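PDB 3DFI: pseudoaglycone deacetylase Dbv21 from Actinoplanes teichomyceticus, which probably removes the acetyl group from the sugar of a glycopeptide pseudoaglycone during biosynthesis of the antibiotic A40926, as a zinc-binding deacetylase of the PIG-L family. Local coordinates for residues Ala81-Leu86 and Lys224-Gln229. Numbering follows the deposited sequence.
Sequences AALDQL and KHYATQ
Ala82 packs against both His225 and Tyr226, and this is the tightly packed part of the contact. Its methyl points at the loop. CB lies 3.4 Å from CE2 of Tyr226, with CZ and OH just beyond, so the phenol is touched near its hydroxyl end. The same methyl, Ala82 CB, stands 4.0 Å from His225 CB. The small side chain lets the backbones come close, with CA of Ala82 5.4 Å from CA of His225.

The side nearer solvent lies at Ala81 and His225, both partly exposed, yet the packing here is still close. Ala81 CB sits over one face of the imidazole in a CH-pi contact. It is 3.6 Å from the ring centroid of His225 and 19° off the normal, offset toward the ND1-CG side of the ring.

Tyr226 is the centre of an inverse gamma turn between helices 213-223 and 227-233. Its CG is anti to the carbonyl carbon (chi1 -61°), which carries the ring inward beside helix 71-86. The hydroxyl passes Leu83 more loosely, with OH 4.3 Å from Leu83 CG, and hydrogen-bonds to Asp79 OD1 one turn earlier in that helix. Val21 of helix 19-33 also touches the tyrosine. The Tyr226 side chain is about 8 Å from those of the zinc ligands His16 and Asp19, and about 10 Å from the zinc ion itself.

Between the two segments the chemistry is apolar and CH-pi contact. This implies that fit of shape joins Ala81 and Ala82 to the turn, while the bond to Asp79 adds a polar tie for the buried phenol.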
loop_
_atom_site.group_PDB
_atom_site.type_symbol
_atom_site.label_atom_id
_atom_site.label_comp_id
_atom_site.label_asym_id
_atom_site.label_seq_id
_atom_site.Cartn_x
_atom_site.Cartn_y
_atom_site.Cartn_z
ATOM N N ALA A 81 -8.116 -2.814 -12.217
ATOM C CA ALA A 81 -7.726 -1.974 -13.369
ATOM C C ALA A 81 -6.309 -1.404 -13.211
ATOM O O ALA A 81 -5.470 -1.525 -14.115
ATOM C CB ALA A 81 -8.745 -0.837 -13.575
ATOM N N ALA A 82 -6.055 -0.802 -12.055
ATOM C CA ALA A 82 -4.731 -0.274 -11.700
ATOM C C ALA A 82 -3.608 -1.331 -11.748
ATOM O O ALA A 82 -2.600 -1.149 -12.429
ATOM C CB ALA A 82 -4.766 0.389 -10.315
ATOM N N LEU A 83 -3.788 -2.439 -11.042
ATOM C CA LEU A 83 -2.709 -3.439 -10.942
ATOM C C LEU A 83 -2.414 -4.108 -12.296
ATOM O O LEU A 83 -1.242 -4.328 -12.655
ATOM C CB LEU A 83 -3.018 -4.457 -9.832
ATOM C CG LEU A 83 -2.989 -3.878 -8.413
ATOM C CD1 LEU A 83 -3.524 -4.856 -7.380
ATOM C CD2 LEU A 83 -1.590 -3.421 -8.031
ATOM N N ASP A 84 -3.476 -4.431 -13.039
ATOM C CA ASP A 84 -3.367 -4.867 -14.438
ATOM C C ASP A 84 -2.480 -3.974 -15.315
ATOM O O ASP A 84 -1.758 -4.483 -16.174
ATOM C CB ASP A 84 -4.755 -4.953 -15.089
ATOM C CG ASP A 84 -5.495 -6.220 -14.727
ATOM O OD1 ASP A 84 -5.000 -7.004 -13.881
ATOM O OD2 ASP A 84 -6.588 -6.439 -15.286
ATOM N N GLN A 85 -2.547 -2.655 -15.119
ATOM C CA GLN A 85 -1.702 -1.722 -15.884
ATOM C C GLN A 85 -0.209 -1.807 -15.487
ATOM O O GLN A 85 0.679 -1.499 -16.298
ATOM C CB GLN A 85 -2.227 -0.273 -15.793
ATOM C CG GLN A 85 -1.988 0.608 -17.092
ATOM C CD GLN A 85 -0.567 1.216 -17.171
ATOM O OE1 GLN A 85 0.096 1.406 -16.142
ATOM N NE2 GLN A 85 -0.111 1.529 -18.387
ATOM N N LEU A 86 0.058 -2.238 -14.252
ATOM C CA LEU A 86 1.430 -2.420 -13.780
ATOM C C LEU A 86 1.967 -3.828 -14.052
ATOM O O LEU A 86 3.144 -4.127 -13.771
ATOM C CB LEU A 86 1.520 -2.125 -12.284
ATOM C CG LEU A 86 1.171 -0.735 -11.750
ATOM C CD1 LEU A 86 1.415 -0.721 -10.250
ATOM C CD2 LEU A 86 1.988 0.356 -12.450
ATOM N N LYS A 224 -4.598 6.762 -11.747
ATOM C CA LYS A 224 -5.840 7.324 -12.299
ATOM C C LYS A 224 -7.033 6.389 -12.113
ATOM O O LYS A 224 -8.173 6.850 -12.023
ATOM C CB LYS A 224 -5.676 7.658 -13.781
ATOM C CG LYS A 224 -4.662 8.751 -14.053
ATOM C CD LYS A 224 -4.487 8.994 -15.542
ATOM C CE LYS A 224 -3.313 9.932 -15.804
ATOM N NZ LYS A 224 -3.254 10.348 -17.234
ATOM N N HIS A 225 -6.773 5.081 -12.016
ATOM C CA HIS A 225 -7.861 4.123 -11.859
ATOM C C HIS A 225 -8.590 4.192 -10.520
ATOM O O HIS A 225 -9.778 3.895 -10.458
ATOM C CB HIS A 225 -7.430 2.706 -12.205
ATOM C CG HIS A 225 -7.395 2.459 -13.676
ATOM N ND1 HIS A 225 -8.533 2.496 -14.456
ATOM C CD2 HIS A 225 -6.365 2.207 -14.521
ATOM C CE1 HIS A 225 -8.209 2.265 -15.717
ATOM N NE2 HIS A 225 -6.900 2.095 -15.786
ATOM N N TYR A 226 -7.902 4.641 -9.473
ATOM C CA TYR A 226 -8.536 4.788 -8.156
ATOM C C TYR A 226 -9.271 6.127 -8.051
ATOM O O TYR A 226 -8.938 6.962 -7.205
ATOM C CB TYR A 226 -7.502 4.701 -7.049
ATOM C CG TYR A 226 -6.755 3.406 -6.987
ATOM C CD1 TYR A 226 -7.334 2.270 -6.421
ATOM C CD2 TYR A 226 -5.446 3.316 -7.462
ATOM C CE1 TYR A 226 -6.627 1.041 -6.340
ATOM C CE2 TYR A 226 -4.720 2.098 -7.377
ATOM C CZ TYR A 226 -5.319 0.965 -6.816
ATOM O OH TYR A 226 -4.611 -0.239 -6.723
ATOM N N ALA A 227 -10.308 6.284 -8.862
ATOM C CA ALA A 227 -10.935 7.586 -9.100
ATOM C C ALA A 227 -11.695 8.021 -7.865
ATOM O O ALA A 227 -11.904 9.208 -7.615
ATOM C CB ALA A 227 -11.894 7.464 -10.258
ATOM N N THR A 228 -12.193 7.023 -7.153
ATOM C CA THR A 228 -12.902 7.209 -5.902
ATOM C C THR A 228 -12.004 7.960 -4.878
ATOM O O THR A 228 -12.400 8.993 -4.347
ATOM C CB THR A 228 -13.373 5.802 -5.422
ATOM O OG1 THR A 228 -14.594 5.891 -4.693
ATOM C CG2 THR A 228 -12.325 5.055 -4.692
ATOM N N GLN A 229 -10.786 7.449 -4.669
ATOM C CA GLN A 229 -9.799 7.999 -3.748
ATOM C C GLN A 229 -9.175 9.279 -4.289
ATOM O O GLN A 229 -9.014 10.265 -3.551
ATOM C CB GLN A 229 -8.699 6.966 -3.442
ATOM C CG GLN A 229 -9.213 5.658 -2.805
ATOM C CD GLN A 229 -10.285 5.883 -1.747
ATOM O OE1 GLN A 229 -11.474 5.642 -1.993
ATOM N NE2 GLN A 229 -9.882 6.381 -0.581
#